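PDB 6CN7: aerobactin synthase IucC from Klebsiella pneumoniae, which probably catalyses the last step of aerobactin siderophore synthesis, using ATP to join a second N6-acetyl-N6-hydroxylysine to the citryl intermediate. Local coordinates for residues Y102-L105 / L106-Q110; S136-P139 / K140-F143; G392-A395 / E396-L399. The protein carries 5 engineered substitutions. All blocks are in the same frame, centred on the assembly; numbering follows the deposited sequence.

Contact 1 (Y102-L105 / L106-Q110); sequences YATL and LGDLQ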
loop_
_atom_site.group_PDB
_atom_site.type_symbol
_atom_site.label_atom_id
_atom_site.label_comp_id
_atom_site.label_asym_id
_atom_site.label_seq_id
_atom_site.Cartn_x
_atom_site.Cartn_y
_atom_site.Cartn_z
ATOM N N TYR A 102 8.679 0.137 16.500
ATOM C CA TYR A 102 7.479 0.884 16.850
ATOM C C TYR A 102 6.219 0.089 16.537
ATOM O O TYR A 102 5.204 0.244 17.226
ATOM C CB TYR A 102 7.467 2.234 16.132
ATOM C CG TYR A 102 8.416 3.237 16.751
ATOM C CD1 TYR A 102 8.154 3.781 18.000
ATOM C CD2 TYR A 102 9.577 3.635 16.096
ATOM C CE1 TYR A 102 9.014 4.694 18.581
ATOM C CE2 TYR A 102 10.445 4.551 16.670
ATOM C CZ TYR A 102 10.155 5.076 17.913
ATOM O OH TYR A 102 11.009 5.986 18.495
ATOM N N ALA A 103 6.262 -0.771 15.519
ATOM C CA ALA A 103 5.155 -1.695 15.303
ATOM C C ALA A 103 4.961 -2.613 16.502
ATOM O O ALA A 103 3.826 -2.972 16.836
ATOM C CB ALA A 103 5.389 -2.521 14.038
ATOM N N THR A 104 6.056 -3.000 17.165
ATOM C CA THR A 104 5.950 -3.867 18.335
ATOM C C THR A 104 5.379 -3.112 19.529
ATOM O O THR A 104 4.523 -3.638 20.251
ATOM C CB THR A 104 7.318 -4.462 18.679
ATOM O OG1 THR A 104 7.810 -5.213 17.562
ATOM C CG2 THR A 104 7.222 -5.384 19.895
ATOM N N LEU A 105 5.841 -1.881 19.757
ATOM C CA LEU A 105 5.316 -1.097 20.869
ATOM C C LEU A 105 3.833 -0.808 20.685
ATOM O O LEU A 105 3.064 -0.830 21.653
ATOM C CB LEU A 105 6.108 0.203 21.008
ATOM C CG LEU A 105 7.602 0.048 21.312
ATOM C CD1 LEU A 105 8.272 1.412 21.379
ATOM C CD2 LEU A 105 7.817 -0.709 22.614
ATOM N N LEU A 106 3.411 -0.526 19.453
ATOM C CA LEU A 106 1.992 -0.323 19.190
ATOM C C LEU A 106 1.190 -1.560 19.571
ATOM O O LEU A 106 0.157 -1.460 20.243
ATOM C CB LEU A 106 1.777 0.030 17.717
ATOM C CG LEU A 106 2.153 1.460 17.317
ATOM C CD1 LEU A 106 2.139 1.614 15.806
ATOM C CD2 LEU A 106 1.209 2.468 17.959
ATOM N N GLY A 107 1.655 -2.738 19.152
ATOM C CA GLY A 107 0.955 -3.965 19.498
ATOM C C GLY A 107 0.983 -4.246 20.987
ATOM O O GLY A 107 -0.016 -4.681 21.566
ATOM N N ASP A 108 2.126 -4.001 21.630
ATOM C CA ASP A 108 2.217 -4.204 23.072
ATOM C C ASP A 108 1.295 -3.252 23.824
ATOM O O ASP A 108 0.749 -3.616 24.872
ATOM C CB ASP A 108 3.667 -4.035 23.530
ATOM C CG ASP A 108 4.578 -5.130 22.997
ATOM O OD1 ASP A 108 4.060 -6.102 22.404
ATOM O OD2 ASP A 108 5.809 -5.016 23.168
ATOM N N LEU A 109 1.106 -2.036 23.307
ATOM C CA LEU A 109 0.149 -1.114 23.911
ATOM C C LEU A 109 -1.275 -1.635 23.769
ATOM O O LEU A 109 -2.092 -1.483 24.686
ATOM C CB LEU A 109 0.276 0.267 23.272
ATOM C CG LEU A 109 1.540 1.063 23.607
ATOM C CD1 LEU A 109 1.694 2.234 22.652
ATOM C CD2 LEU A 109 1.507 1.553 25.044
ATOM N N GLN A 110 -1.593 -2.250 22.628
ATOM C CA GLN A 110 -2.919 -2.830 22.442
ATOM C C GLN A 110 -3.162 -3.970 23.426
ATOM O O GLN A 110 -4.217 -4.039 24.069
ATOM C CB GLN A 110 -3.077 -3.323 21.004
ATOM C CG GLN A 110 -4.460 -3.876 20.696
ATOM C CD GLN A 110 -5.547 -2.836 20.874
ATOM O OE1 GLN A 110 -5.334 -1.648 20.629
ATOM N NE2 GLN A 110 -6.717 -3.275 21.317
#
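Tyr102 to Leu105 each lend a carbonyl to the amide four residues further on, from Leu106 to Leu109, in the regular i to i+4 ladder of an alpha-helix. The rungs differ slightly: Gly107 N lies 3.2 Å from Ala103 O, whereas Asp108 N comes within 2.8 Å of Thr104 O with an N-H...O angle of 162°. How a helix directs its side chains back over the preceding turn is well illustrated here. With CG anti to its own carbonyl carbon (chi1 -76°), Leu106 leans over the earlier turn, and its CG meets Tyr102 O at 3.3 Å. Leu109 does the same one turn on, bringing CG to 3.1 Å from Leu105 O, so branched aliphatic groups cover both carbonyls alongside their backbone bonds. Thr104 and Asp108 run side by side in the same direction, but meet through a methyl. The methyl CG2 of Thr104 touches Asp108 OD2 at 3.6 Å, while the hydroxyl turns the other way: OG1 sits beside its own backbone N and bonds Asp100 O, one turn earlier. Asp108 CG also rests 3.1 Å from Thr104 O, and neither carboxylate oxygen can bond that carbonyl, since all are acceptors. The carboxylate has its partner elsewhere, in a salt bridge from OD1 to Lys145 NZ, which should ease the crowding of oxygens. Within the fold, this part of helix 91-114 is packed on several sides. Leu105 sits on Trp8, Val11 and Leu15 of helix 4-25, Thr104 meets the loop at Phe143 and Asn144, and Tyr102 and Leu106 pack on Ala240 and Ile236 of the second subunit, placing the helix at the dimer interface.

Contact 2 (S136-P139 / K140-F143); sequences SGHP and KFAF
The CD2-CE2 side of Phe141 lies over one face of the His138 imidazole, and this pair makes the tight half of a turn that contains no regular helix or strand. Phe141 CE2 lies 3.4 Å from His138 CE1, and Phe141 CD2 only 3.1 Å from His138 ND1. The planes are inclined at 42° with centroids 4.7 Å apart, so the rings meet obliquely. The imidazole thus has Phe141 over one face and, toward the rim of the other, Pro139 CD, 3.5 Å above the plane. One hydrogen bond fixes its rotation further. Lys140 N donates to His138 ND1 over 3.2 Å from 35° out of the ring plane, with an N-H...N angle of 155°, so the amide does not meet the nitrogen squarely. The imidazole is carried to this amide because His138 CG lies anti to its backbone N. Packing is looser around Lys140. Only its CB lies against the imidazole, 3.5 Å from His138 CE1; beyond that the chain runs extended as far as CE, then bends at its last torsion, and NZ forms salt bridges with Glu26 and Glu22. On the backbone side, Lys18 NZ bonds both His138 O and Phe141 O, tying the two ends of the turn together. The chemistry is therefore divided: aromatic and proline surfaces with one side-chain-to-backbone bond shape the turn from within, whereas salt bridges from Lys140 to Glu22 and Glu26, and bonds from Lys18 to the loop's own carbonyls, hold it against the N-terminal region.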
loop_
_atom_site.group_PDB
_atom_site.type_symbol
_atom_site.label_atom_id
_atom_site.label_comp_id
_atom_site.label_asym_id
_atom_site.label_seq_id
_atom_site.Cartn_x
_atom_site.Cartn_y
_atom_site.Cartn_z
ATOM N N SER A 136 1.415 -12.713 23.729
ATOM C CA SER A 136 2.453 -11.695 23.600
ATOM C C SER A 136 3.224 -11.805 22.291
ATOM O O SER A 136 3.853 -10.828 21.877
ATOM C CB SER A 136 3.433 -11.790 24.769
ATOM O OG SER A 136 2.763 -11.642 26.007
ATOM N N GLY A 137 3.190 -12.955 21.634
ATOM C CA GLY A 137 3.959 -13.160 20.421
ATOM C C GLY A 137 5.195 -14.003 20.661
ATOM O O GLY A 137 5.364 -14.654 21.696
ATOM N N HIS A 138 6.076 -13.980 19.672
ATOM C CA HIS A 138 7.245 -14.851 19.712
ATOM C C HIS A 138 8.168 -14.427 20.851
ATOM O O HIS A 138 8.524 -13.247 20.947
ATOM C CB HIS A 138 7.993 -14.817 18.384
ATOM C CG HIS A 138 8.945 -15.958 18.205
ATOM N ND1 HIS A 138 10.244 -15.923 18.665
ATOM C CD2 HIS A 138 8.783 -17.172 17.630
ATOM C CE1 HIS A 138 10.843 -17.065 18.374
ATOM N NE2 HIS A 138 9.978 -17.839 17.746
ATOM N N PRO A 139 8.588 -15.352 21.722
ATOM C CA PRO A 139 9.329 -14.943 22.926
ATOM C C PRO A 139 10.795 -14.623 22.697
ATOM O O PRO A 139 11.412 -14.007 23.577
ATOM C CB PRO A 139 9.180 -16.157 23.851
ATOM C CG PRO A 139 9.078 -17.312 22.916
ATOM C CD PRO A 139 8.361 -16.809 21.688
ATOM N N LYS A 140 11.380 -15.013 21.564
ATOM C CA LYS A 140 12.812 -14.819 21.356
ATOM C C LYS A 140 13.139 -13.506 20.652
ATOM O O LYS A 140 14.075 -12.809 21.055
ATOM C CB LYS A 140 13.391 -15.984 20.546
ATOM C CG LYS A 140 14.887 -15.872 20.293
ATOM C CD LYS A 140 15.424 -17.055 19.503
ATOM C CE LYS A 140 16.897 -16.862 19.171
ATOM N NZ LYS A 140 17.724 -16.627 20.391
ATOM N N PHE A 141 12.392 -13.152 19.611
ATOM C CA PHE A 141 12.772 -12.034 18.759
ATOM C C PHE A 141 12.405 -10.700 19.398
ATOM O O PHE A 141 11.334 -10.546 19.990
ATOM C CB PHE A 141 12.116 -12.171 17.386
ATOM C CG PHE A 141 12.648 -13.326 16.587
ATOM C CD1 PHE A 141 13.895 -13.251 15.990
ATOM C CD2 PHE A 141 11.913 -14.491 16.448
ATOM C CE1 PHE A 141 14.394 -14.313 15.261
ATOM C CE2 PHE A 141 12.408 -15.556 15.719
ATOM C CZ PHE A 141 13.650 -15.467 15.125
ATOM N N ALA A 142 13.312 -9.729 19.256
ATOM C CA ALA A 142 13.174 -8.456 19.958
ATOM C C ALA A 142 11.929 -7.698 19.510
ATOM O O ALA A 142 11.187 -7.164 20.343
ATOM C CB ALA A 142 14.429 -7.612 19.736
ATOM N N PHE A 143 11.687 -7.632 18.204
ATOM C CA PHE A 143 10.549 -6.910 17.640
ATOM C C PHE A 143 9.622 -7.937 16.993
ATOM O O PHE A 143 9.568 -8.074 15.772
ATOM C CB PHE A 143 11.032 -5.865 16.633
ATOM C CG PHE A 143 12.165 -5.015 17.138
ATOM C CD1 PHE A 143 12.154 -4.519 18.431
ATOM C CD2 PHE A 143 13.246 -4.726 16.325
ATOM C CE1 PHE A 143 13.198 -3.742 18.901
ATOM C CE2 PHE A 143 14.293 -3.948 16.789
ATOM C CZ PHE A 143 14.269 -3.456 18.077
#

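Contact 3 (G392-A395 / E396-L399); sequences GLDA and ETWL
Asp394 and Thr397 bring the first turn of helix 395-417 together with the loop that leads into it, and polar, backbone and apolar contacts each contribute. The polar part is a cap. Asp394 OD1 accepts from Thr397 N at 3.1 Å and from Thr397 OG1 at 2.7 Å, though OD1 is crowded by Thr397 CB in the model, so its exact place, and with it both bond lengths, is doubtful. With chi1 at 65°, Asp394 CG sits between its own backbone N and carbonyl carbon, which turns the carboxylate back toward the amide of Thr397 in the first turn; the two side chains cross at about a right angle. Backbone bonds follow at once: Trp398 N reaches Asp394 O at 3.1 Å, and Leu399 N reaches Ala395 O at 2.9 Å, nearly straight at 172°. Charge is gathered here as well. Asp394 OD2 and Glu396 OE1 lie 5.0 Å apart, a like-charged pair that the helix N-terminus would be expected to tolerate, and Glu396 is also engaged by Arg507 in a salt bridge. Apolar contact adds to this, where Leu393 CD1 meets Trp398 CD1 at 4.2 Å. The indole has turned away toward helix 383-391, lying on Ile384, Tyr387 and Ile388, and its NE1 bonds Gly435 O. Leu393, just before the N-cap, and Trp398, four residues after it, occupy the positions of a hydrophobic staple, which together with the aspartate N-cap is a classical way of starting an alpha-helix.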
loop_
_atom_site.group_PDB
_atom_site.type_symbol
_atom_site.label_atom_id
_atom_site.label_comp_id
_atom_site.label_asym_id
_atom_site.label_seq_id
_atom_site.Cartn_x
_atom_site.Cartn_y
_atom_site.Cartn_z
ATOM N N GLY A 392 -6.882 -29.555 39.783
ATOM C CA GLY A 392 -6.844 -30.283 41.032
ATOM C C GLY A 392 -5.603 -31.122 41.223
ATOM O O GLY A 392 -5.489 -31.808 42.247
ATOM N N LEU A 393 -4.671 -31.090 40.276
ATOM C CA LEU A 393 -3.432 -31.844 40.362
ATOM C C LEU A 393 -2.349 -31.001 41.021
ATOM O O LEU A 393 -2.371 -29.769 40.957
ATOM C CB LEU A 393 -2.966 -32.269 38.968
ATOM C CG LEU A 393 -3.957 -33.075 38.131
ATOM C CD1 LEU A 393 -3.439 -33.230 36.709
ATOM C CD2 LEU A 393 -4.207 -34.432 38.763
ATOM N N ASP A 394 -1.394 -31.677 41.653
ATOM C CA ASP A 394 -0.195 -30.989 42.101
ATOM C C ASP A 394 0.675 -30.656 40.895
ATOM O O ASP A 394 0.613 -31.317 39.855
ATOM C CB ASP A 394 0.583 -31.839 43.109
ATOM C CG ASP A 394 1.131 -33.116 42.508
ATOM O OD1 ASP A 394 0.722 -33.473 41.384
ATOM O OD2 ASP A 394 1.975 -33.765 43.162
ATOM N N ALA A 395 1.484 -29.606 41.039
ATOM C CA ALA A 395 2.246 -29.094 39.907
ATOM C C ALA A 395 3.050 -30.196 39.223
ATOM O O ALA A 395 3.069 -30.286 37.990
ATOM C CB ALA A 395 3.169 -27.968 40.369
ATOM N N GLU A 396 3.708 -31.055 40.004
ATOM C CA GLU A 396 4.599 -32.050 39.414
ATOM C C GLU A 396 3.839 -33.020 38.516
ATOM O O GLU A 396 4.293 -33.335 37.409
ATOM C CB GLU A 396 5.346 -32.801 40.515
ATOM C CG GLU A 396 6.391 -31.954 41.228
ATOM C CD GLU A 396 7.280 -32.767 42.145
ATOM O OE1 GLU A 396 6.948 -33.941 42.414
ATOM O OE2 GLU A 396 8.318 -32.234 42.593
ATOM N N THR A 397 2.682 -33.508 38.968
ATOM C CA THR A 397 1.901 -34.425 38.141
ATOM C C THR A 397 1.362 -33.733 36.898
ATOM O O THR A 397 1.235 -34.363 35.842
ATOM C CB THR A 397 0.748 -35.023 38.948
ATOM O OG1 THR A 397 1.271 -35.749 40.068
ATOM C CG2 THR A 397 -0.094 -35.965 38.089
ATOM N N TRP A 398 1.024 -32.448 37.008
ATOM C CA TRP A 398 0.534 -31.703 35.856
ATOM C C TRP A 398 1.627 -31.559 34.802
ATOM O O TRP A 398 1.400 -31.818 33.613
ATOM C CB TRP A 398 0.029 -30.333 36.312
ATOM C CG TRP A 398 -0.781 -29.587 35.301
ATOM C CD1 TRP A 398 -2.140 -29.478 35.258
ATOM C CD2 TRP A 398 -0.283 -28.826 34.196
ATOM N NE1 TRP A 398 -2.520 -28.700 34.192
ATOM C CE2 TRP A 398 -1.398 -28.288 33.522
ATOM C CE3 TRP A 398 0.997 -28.549 33.708
ATOM C CZ2 TRP A 398 -1.271 -27.493 32.387
ATOM C CZ3 TRP A 398 1.121 -27.758 32.581
ATOM C CH2 TRP A 398 -0.007 -27.240 31.933
ATOM N N LEU A 399 2.828 -31.155 35.226
ATOM C CA LEU A 399 3.948 -31.039 34.296
ATOM C C LEU A 399 4.259 -32.375 33.633
ATOM O O LEU A 399 4.519 -32.431 32.425
ATOM C CB LEU A 399 5.182 -30.506 35.024
ATOM C CG LEU A 399 5.311 -28.985 35.128
ATOM C CD1 LEU A 399 4.175 -28.387 35.928
ATOM C CD2 LEU A 399 6.643 -28.616 35.755
#

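How the contacts relate
The three contacts compare mid-helix, loop and helix start. Contact 1 is the buried one, at the dimer interface; contact 2 lies at the surface of its subunit although nearest the chain centre; contact 3 is partly buried and farthest out, about 26 Å from that centre. Contacts 1 and 2 belong to one neighbourhood, with centres about 12 Å apart: Thr104 OG1 packs on Phe143 CA at 3.2 Å, and both rest on helix 4-25. Contact 3 stands apart, its nearest atoms about 16 Å from contact 2, among helices 383-391 and 505-521 and strand 436-442. Backbone bonding dominates contact 1, a side-chain acceptor replaces it in contact 2, and contact 3 combines the two.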